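Local coordinates for protein putative NAD-dependent epimerase/dehydratase (Bacillus halodurans, PDB 3E8X) that binds NADP in a Rossmann-type fold and is probably an NAD(P)-dependent epimerase or dehydratase, its substrate and exact reaction unknown, at residues S79-A91 with E117-V129. Sequence-based numbering, arbitrary orientation. Where two conformers were deposited one is given.
Sequences SHAFASIDAVVFA and EAEKRGIKRFIMV
Strands 87-90 and 125-129 run parallel as neighbours in the beta-alpha-beta unit of this Rossmann-type, NADP-binding fold, helix 100-121 making the crossover between them. Val88 and Phe90 each use both backbone N and O toward strand 125-129: Val88 N to Arg125 O and Val88 O to Ile127 N, then Phe90 N to Ile127 O (2.9 Å) and Phe90 O to Val129 N. Val89 and Ile127 share the sheet face covered by helix 197-207, with Val89 CG2 3.9 Å from Ile127 CG1. Val88, Phe90, Phe126 and Met128 share the opposite face, where Phe90 and Phe126 pack on helix 100-121; there Phe126 CZ meets Phe90 CB, and the selenium of Met128, a selenomethionine, lies 3.9 Å from Phe90 CD2, an oblique Met-aromatic contact. Val129 touches the bound NADP. Before strand 125-129, Ile123 packs on residues 82-85: its CD1 lies in the plane of the Phe82 ring, at the CD2 edge (3.7 Å), and also touches Ile85 CB. Glu117 CG sits over one face of that ring, 3.7 Å from the centroid. The bend at chi2 (66°) carries the carboxylate past the ring to Ser79 CB and to Arg121, whose NE forms a salt bridge with Glu117 OE1 (3.1 Å), its hydrogen bond using the anti lone pair. Cutting Glu117 back to an alanine is likely to uncover this face of Phe82 and leave the Arg121 guanidinium without its carboxylate mate, freer to turn. Arg121 runs extended from CG to NE alongside the 3-10 segment 79-82, its CD against Phe82 CB and one guanidinium face against Ala83 N, while NH2 makes a weak, bent bond to Ser79 O (3.0 Å, 123° at the hydrogen).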
ATOM      1  N   SER A  79     -18.236   6.755   7.524  1.00 48.50           N
ATOM      2  CA  SER A  79     -18.034   8.162   7.860  1.00 48.24           C
ATOM      3  C   SER A  79     -18.876   8.612   9.056  1.00 47.84           C
ATOM      4  O   SER A  79     -18.424   9.419   9.844  1.00 46.34           O
ATOM      5  CB  SER A  79     -18.254   9.098   6.654  1.00 47.75           C
ATOM      6  OG  SER A  79     -19.426   8.795   5.951  1.00 49.81           O
ATOM      7  N   HIS A  80     -20.075   8.058   9.215  1.00 48.26           N
ATOM      8  CA  HIS A  80     -20.921   8.378  10.383  1.00 48.87           C
ATOM      9  C   HIS A  80     -20.206   8.175  11.720  1.00 49.33           C
ATOM     10  O   HIS A  80     -20.498   8.876  12.688  1.00 49.87           O
ATOM     11  CB  HIS A  80     -22.239   7.580  10.356  1.00 48.87           C
ATOM     12  CG  HIS A  80     -22.065   6.090  10.430  1.00 50.77           C
ATOM     13  ND1 HIS A  80     -21.645   5.330   9.352  1.00 51.47           N
ATOM     14  CD2 HIS A  80     -22.294   5.214  11.440  1.00 50.64           C
ATOM     15  CE1 HIS A  80     -21.614   4.055   9.701  1.00 50.71           C
ATOM     16  NE2 HIS A  80     -21.998   3.958  10.962  1.00 50.65           N
ATOM     17  N   ALA A  81     -19.260   7.235  11.745  1.00 49.72           N
ATOM     18  CA  ALA A  81     -18.501   6.854  12.955  1.00 50.34           C
ATOM     19  C   ALA A  81     -17.688   7.999  13.533  1.00 50.21           C
ATOM     20  O   ALA A  81     -17.424   8.000  14.726  1.00 50.76           O
ATOM     21  CB  ALA A  81     -17.570   5.687  12.649  1.00 49.79           C
ATOM     22  N   PHE A  82     -17.338   8.973  12.688  1.00 49.64           N
ATOM     23  CA  PHE A  82     -16.388  10.042  13.040  1.00 49.54           C
ATOM     24  C   PHE A  82     -17.062  11.306  13.564  1.00 49.16           C
ATOM     25  O   PHE A  82     -16.384  12.274  13.870  1.00 49.82           O
ATOM     26  CB  PHE A  82     -15.493  10.356  11.851  1.00 49.10           C
ATOM     27  CG  PHE A  82     -14.435   9.317  11.605  1.00 49.31           C
ATOM     28  CD1 PHE A  82     -14.753   8.097  11.063  1.00 52.54           C
ATOM     29  CD2 PHE A  82     -13.123   9.562  11.901  1.00 48.07           C
ATOM     30  CE1 PHE A  82     -13.767   7.125  10.864  1.00 52.81           C
ATOM     31  CE2 PHE A  82     -12.154   8.611  11.662  1.00 48.62           C
ATOM     32  CZ  PHE A  82     -12.489   7.393  11.152  1.00 49.38           C
ATOM     33  N   ALA A  83     -18.380  11.248  13.724  1.00 48.65           N
ATOM     34  CA  ALA A  83     -19.186  12.350  14.250  1.00 49.23           C
ATOM     35  C   ALA A  83     -18.876  12.620  15.710  1.00 49.05           C
ATOM     36  O   ALA A  83     -18.765  11.691  16.512  1.00 49.82           O
ATOM     37  CB  ALA A  83     -20.670  12.039  14.084  1.00 48.74           C
ATOM     38  N   SER A  84     -18.742  13.896  16.057  1.00 48.54           N
ATOM     39  CA  SER A  84     -18.371  14.317  17.425  1.00 49.03           C
ATOM     40  C   SER A  84     -17.157  13.627  18.049  1.00 48.64           C
ATOM     41  O   SER A  84     -17.188  13.275  19.215  1.00 50.41           O
ATOM     42  CB  SER A  84     -19.572  14.206  18.350  1.00 48.92           C
ATOM     43  OG  SER A  84     -20.643  14.996  17.828  1.00 50.20           O
ATOM     44  N   ILE A  85     -16.065  13.519  17.306  1.00 48.14           N
ATOM     45  CA  ILE A  85     -14.850  12.832  17.758  1.00 48.79           C
ATOM     46  C   ILE A  85     -13.671  13.816  17.880  1.00 48.69           C
ATOM     47  O   ILE A  85     -13.501  14.650  17.040  1.00 47.87           O
ATOM     48  CB  ILE A  85     -14.492  11.633  16.777  1.00 48.53           C
ATOM     49  CG1 ILE A  85     -15.507  10.469  16.899  1.00 48.10           C
ATOM     50  CG2 ILE A  85     -13.030  11.098  16.965  1.00 49.48           C
ATOM     51  CD1 ILE A  85     -15.809   9.906  18.315  1.00 45.56           C
ATOM     52  N   ASP A  86     -12.858  13.698  18.932  1.00 49.02           N
ATOM     53  CA  ASP A  86     -11.694  14.573  19.141  1.00 49.47           C
ATOM     54  C   ASP A  86     -10.367  13.910  18.753  1.00 49.78           C
ATOM     55  O   ASP A  86      -9.398  14.604  18.475  1.00 50.94           O
ATOM     56  CB  ASP A  86     -11.580  14.973  20.628  1.00 49.60           C
ATOM     57  CG  ASP A  86     -12.788  15.728  21.128  1.00 50.32           C
ATOM     58  OD1 ASP A  86     -13.166  16.700  20.457  1.00 54.48           O
ATOM     59  OD2 ASP A  86     -13.355  15.375  22.181  1.00 48.91           O
ATOM     60  N   ALA A  87     -10.326  12.575  18.793  1.00 50.07           N
ATOM     61  CA  ALA A  87      -9.094  11.766  18.550  1.00 49.94           C
ATOM     62  C   ALA A  87      -9.500  10.415  17.983  1.00 49.44           C
ATOM     63  O   ALA A  87     -10.561   9.898  18.314  1.00 49.09           O
ATOM     64  CB  ALA A  87      -8.267  11.609  19.840  1.00 46.93           C
ATOM     65  N   VAL A  88      -8.671   9.870  17.102  1.00 49.78           N
ATOM     66  CA  VAL A  88      -8.890   8.534  16.548  1.00 49.15           C
ATOM     67  C   VAL A  88      -7.737   7.666  16.924  1.00 48.16           C
ATOM     68  O   VAL A  88      -6.617   8.089  16.820  1.00 47.96           O
ATOM     69  CB  VAL A  88      -9.001   8.542  14.990  1.00 49.51           C
ATOM     70  CG1 VAL A  88      -9.185   7.104  14.443  1.00 47.76           C
ATOM     71  CG2 VAL A  88     -10.179   9.418  14.526  1.00 48.26           C
ATOM     72  N   VAL A  89      -8.023   6.440  17.362  1.00 48.94           N
ATOM     73  CA  VAL A  89      -6.950   5.421  17.533  1.00 48.42           C
ATOM     74  C   VAL A  89      -7.254   4.303  16.513  1.00 49.26           C
ATOM     75  O   VAL A  89      -8.341   3.698  16.543  1.00 48.75           O
ATOM     76  CB  VAL A  89      -6.888   4.882  18.979  1.00 48.29           C
ATOM     77  CG1 VAL A  89      -5.901   3.697  19.114  1.00 46.80           C
ATOM     78  CG2 VAL A  89      -6.528   6.094  19.937  1.00 45.79           C
ATOM     79  N   PHE A  90      -6.314   4.068  15.589  1.00 47.61           N
ATOM     80  CA  PHE A  90      -6.477   2.960  14.652  1.00 47.40           C
ATOM     81  C   PHE A  90      -5.837   1.698  15.270  1.00 47.42           C
ATOM     82  O   PHE A  90      -4.588   1.538  15.294  1.00 47.73           O
ATOM     83  CB  PHE A  90      -5.874   3.286  13.274  1.00 46.66           C
ATOM     84  CG  PHE A  90      -6.220   2.254  12.218  1.00 46.61           C
ATOM     85  CD1 PHE A  90      -7.424   2.318  11.530  1.00 48.12           C
ATOM     86  CD2 PHE A  90      -5.399   1.165  11.991  1.00 46.11           C
ATOM     87  CE1 PHE A  90      -7.750   1.357  10.575  1.00 46.82           C
ATOM     88  CE2 PHE A  90      -5.732   0.205  11.046  1.00 45.38           C
ATOM     89  CZ  PHE A  90      -6.902   0.294  10.359  1.00 44.71           C
ATOM     90  N   ALA A  91      -6.699   0.824  15.789  1.00 47.43           N
ATOM     91  CA  ALA A  91      -6.296  -0.417  16.424  1.00 47.27           C
ATOM     92  C   ALA A  91      -6.874  -1.651  15.693  1.00 47.41           C
ATOM     93  O   ALA A  91      -6.971  -2.722  16.286  1.00 48.27           O
ATOM     94  CB  ALA A  91      -6.706  -0.408  17.939  1.00 45.94           C
ATOM     95  N   GLU A 117     -10.633  10.279   6.297  1.00 47.79           N
ATOM     96  CA  GLU A 117     -11.853  10.711   6.982  1.00 48.25           C
ATOM     97  C   GLU A 117     -11.546  11.690   8.134  1.00 47.77           C
ATOM     98  O   GLU A 117     -12.275  12.630   8.303  1.00 47.35           O
ATOM     99  CB  GLU A 117     -12.633   9.512   7.499  1.00 48.83           C
ATOM    100  CG  GLU A 117     -13.984   9.896   8.078  1.00 50.34           C
ATOM    101  CD  GLU A 117     -14.941  10.438   7.027  1.00 52.67           C
ATOM    102  OE1 GLU A 117     -15.795  11.293   7.411  1.00 53.75           O
ATOM    103  OE2 GLU A 117     -14.822  10.009   5.839  1.00 53.23           O
ATOM    104  N   ALA A 118     -10.473  11.454   8.903  1.00 48.01           N
ATOM    105  CA  ALA A 118     -10.026  12.375   9.940  1.00 47.98           C
ATOM    106  C   ALA A 118      -9.627  13.738   9.357  1.00 48.01           C
ATOM    107  O   ALA A 118     -10.068  14.760   9.884  1.00 47.51           O
ATOM    108  CB  ALA A 118      -8.893  11.774  10.803  1.00 48.19           C
ATOM    109  N   GLU A 119      -8.844  13.771   8.269  1.00 48.21           N
ATOM    110  CA  GLU A 119      -8.535  15.040   7.587  1.00 48.91           C
ATOM    111  C   GLU A 119      -9.769  15.809   7.111  1.00 49.31           C
ATOM    112  O   GLU A 119      -9.894  17.022   7.360  1.00 49.30           O
ATOM    113  CB  GLU A 119      -7.598  14.808   6.405  1.00 49.35           C
ATOM    114  CG  GLU A 119      -6.337  14.122   6.862  1.00 52.05           C
ATOM    115  CD  GLU A 119      -5.158  14.373   6.024  1.00 53.58           C
ATOM    116  OE1 GLU A 119      -4.986  13.604   5.056  1.00 58.76           O
ATOM    117  OE2 GLU A 119      -4.392  15.295   6.364  1.00 53.26           O
ATOM    118  N   LYS A 120     -10.640  15.092   6.402  1.00 49.13           N
ATOM    119  CA  LYS A 120     -11.899  15.599   5.895  0.60 49.54           C
ATOM    120  C   LYS A 120     -12.673  16.313   7.010  1.00 49.02           C
ATOM    121  O   LYS A 120     -13.118  17.437   6.865  1.00 48.49           O
ATOM    122  CB  LYS A 120     -12.657  14.384   5.325  0.60 49.68           C
ATOM    123  CG  LYS A 120     -14.005  14.602   4.709  0.60 50.58           C
ATOM    124  CD  LYS A 120     -14.569  13.273   4.153  0.60 51.38           C
ATOM    125  CE  LYS A 120     -13.582  12.556   3.190  0.60 53.00           C
ATOM    126  NZ  LYS A 120     -14.263  11.679   2.165  0.60 53.57           N
ATOM    127  N   ARG A 121     -12.809  15.633   8.138  1.00 49.25           N
ATOM    128  CA  ARG A 121     -13.539  16.166   9.298  1.00 49.30           C
ATOM    129  C   ARG A 121     -12.788  17.170  10.185  1.00 48.61           C
ATOM    130  O   ARG A 121     -13.411  17.845  10.975  1.00 47.95           O
ATOM    131  CB  ARG A 121     -14.080  15.020  10.144  1.00 49.85           C
ATOM    132  CG  ARG A 121     -15.233  14.292   9.416  1.00 52.40           C
ATOM    133  CD  ARG A 121     -15.926  13.389  10.386  1.00 52.98           C
ATOM    134  NE  ARG A 121     -17.084  12.673   9.848  1.00 51.37           N
ATOM    135  CZ  ARG A 121     -18.349  12.971  10.156  1.00 51.48           C
ATOM    136  NH1 ARG A 121     -18.648  13.998  10.959  1.00 50.10           N
ATOM    137  NH2 ARG A 121     -19.325  12.233   9.657  1.00 51.73           N
ATOM    138  N   GLY A 122     -11.488  17.326  10.007  1.00 48.01           N
ATOM    139  CA  GLY A 122     -10.721  18.224  10.845  1.00 48.21           C
ATOM    140  C   GLY A 122     -10.398  17.662  12.231  1.00 47.98           C
ATOM    141  O   GLY A 122     -10.079  18.425  13.113  1.00 46.92           O
ATOM    142  N   ILE A 123     -10.458  16.327  12.404  1.00 48.01           N
ATOM    143  CA  ILE A 123     -10.056  15.673  13.647  1.00 47.74           C
ATOM    144  C   ILE A 123      -8.528  15.625  13.633  1.00 48.13           C
ATOM    145  O   ILE A 123      -7.938  14.961  12.801  1.00 49.80           O
ATOM    146  CB  ILE A 123     -10.649  14.257  13.747  1.00 47.70           C
ATOM    147  CG1 ILE A 123     -12.174  14.305  13.710  1.00 46.90           C
ATOM    148  CG2 ILE A 123     -10.190  13.550  15.050  1.00 47.63           C
ATOM    149  CD1 ILE A 123     -12.815  12.935  13.450  1.00 46.44           C
ATOM    150  N   LYS A 124      -7.882  16.345  14.519  1.00 48.01           N
ATOM    151  CA  LYS A 124      -6.427  16.544  14.425  1.00 48.82           C
ATOM    152  C   LYS A 124      -5.611  15.364  14.987  1.00 47.54           C
ATOM    153  O   LYS A 124      -4.578  15.012  14.456  1.00 46.80           O
ATOM    154  CB  LYS A 124      -6.006  17.869  15.124  1.00 49.10           C
ATOM    155  CG  LYS A 124      -6.573  19.125  14.446  1.00 53.26           C
ATOM    156  CD  LYS A 124      -5.618  19.775  13.380  1.00 55.98           C
ATOM    157  CE  LYS A 124      -4.910  18.816  12.315  1.00 57.93           C
ATOM    158  NZ  LYS A 124      -3.423  19.161  12.246  1.00 56.53           N
ATOM    159  N   ARG A 125      -6.103  14.771  16.050  1.00 48.34           N
ATOM    160  CA  ARG A 125      -5.325  13.795  16.824  1.00 48.40           C
ATOM    161  C   ARG A 125      -5.546  12.365  16.348  1.00 48.29           C
ATOM    162  O   ARG A 125      -6.662  11.871  16.318  1.00 47.74           O
ATOM    163  CB  ARG A 125      -5.627  13.976  18.315  1.00 47.69           C
ATOM    164  CG  ARG A 125      -4.719  13.181  19.242  1.00 48.82           C
ATOM    165  CD  ARG A 125      -3.247  13.554  19.094  1.00 49.61           C
ATOM    166  NE  ARG A 125      -2.370  13.016  20.153  1.00 47.73           N
ATOM    167  CZ  ARG A 125      -1.166  12.509  19.930  1.00 47.10           C
ATOM    168  NH1 ARG A 125      -0.670  12.460  18.719  1.00 47.25           N
ATOM    169  NH2 ARG A 125      -0.443  12.038  20.922  1.00 49.32           N
ATOM    170  N   PHE A 126      -4.449  11.714  15.956  1.00 47.74           N
ATOM    171  CA  PHE A 126      -4.489  10.387  15.395  1.00 47.40           C
ATOM    172  C   PHE A 126      -3.355   9.522  15.981  1.00 47.19           C
ATOM    173  O   PHE A 126      -2.160   9.857  15.859  1.00 47.63           O
ATOM    174  CB  PHE A 126      -4.396  10.468  13.873  1.00 47.80           C
ATOM    175  CG  PHE A 126      -4.825   9.212  13.152  1.00 48.36           C
ATOM    176  CD1 PHE A 126      -6.003   9.198  12.411  1.00 48.68           C
ATOM    177  CD2 PHE A 126      -4.035   8.066  13.170  1.00 48.90           C
ATOM    178  CE1 PHE A 126      -6.394   8.057  11.744  1.00 48.83           C
ATOM    179  CE2 PHE A 126      -4.438   6.903  12.510  1.00 49.92           C
ATOM    180  CZ  PHE A 126      -5.620   6.904  11.792  1.00 48.88           C
ATOM    181  N   ILE A 127      -3.733   8.413  16.610  1.00 46.02           N
ATOM    182  CA  ILE A 127      -2.762   7.426  17.104  1.00 45.99           C
ATOM    183  C   ILE A 127      -2.865   6.127  16.272  1.00 45.74           C
ATOM    184  O   ILE A 127      -3.916   5.482  16.201  1.00 44.24           O
ATOM    185  CB  ILE A 127      -3.004   7.091  18.621  1.00 47.16           C
ATOM    186  CG1 ILE A 127      -3.427   8.372  19.417  1.00 48.63           C
ATOM    187  CG2 ILE A 127      -1.795   6.277  19.226  1.00 47.11           C
ATOM    188  CD1 ILE A 127      -2.443   9.471  19.399  1.00 49.42           C
HETATM  189  N   MSE A 128      -1.761   5.779  15.616  1.00 45.55           N
HETATM  190  CA  MSE A 128      -1.622   4.560  14.887  1.00 45.24           C
HETATM  191  C   MSE A 128      -0.977   3.471  15.756  1.00 45.31           C
HETATM  192  O   MSE A 128       0.071   3.671  16.373  1.00 45.99           O
HETATM  193  CB  MSE A 128      -0.754   4.808  13.673  1.00 46.20           C
HETATM  194  CG  MSE A 128      -0.308   3.563  12.970  1.00 47.29           C
HETATM  195 SE   MSE A 128      -1.880   2.825  12.086  0.75 54.63          SE
HETATM  196  CE  MSE A 128      -2.115   4.000  10.600  1.00 40.24           C
ATOM    197  N   VAL A 129      -1.632   2.314  15.817  1.00 45.02           N
ATOM    198  CA  VAL A 129      -1.042   1.098  16.387  1.00 45.17           C
ATOM    199  C   VAL A 129      -0.461   0.322  15.223  1.00 44.12           C
ATOM    200  O   VAL A 129      -1.160  -0.270  14.444  1.00 41.91           O
ATOM    201  CB  VAL A 129      -2.065   0.257  17.181  1.00 45.20           C
ATOM    202  CG1 VAL A 129      -1.406  -0.949  17.821  1.00 46.05           C
ATOM    203  CG2 VAL A 129      -2.757   1.145  18.219  1.00 44.78           C
TER
HETATM  204  O   HOH W   1      -8.512  16.840  17.404  1.00 56.26           O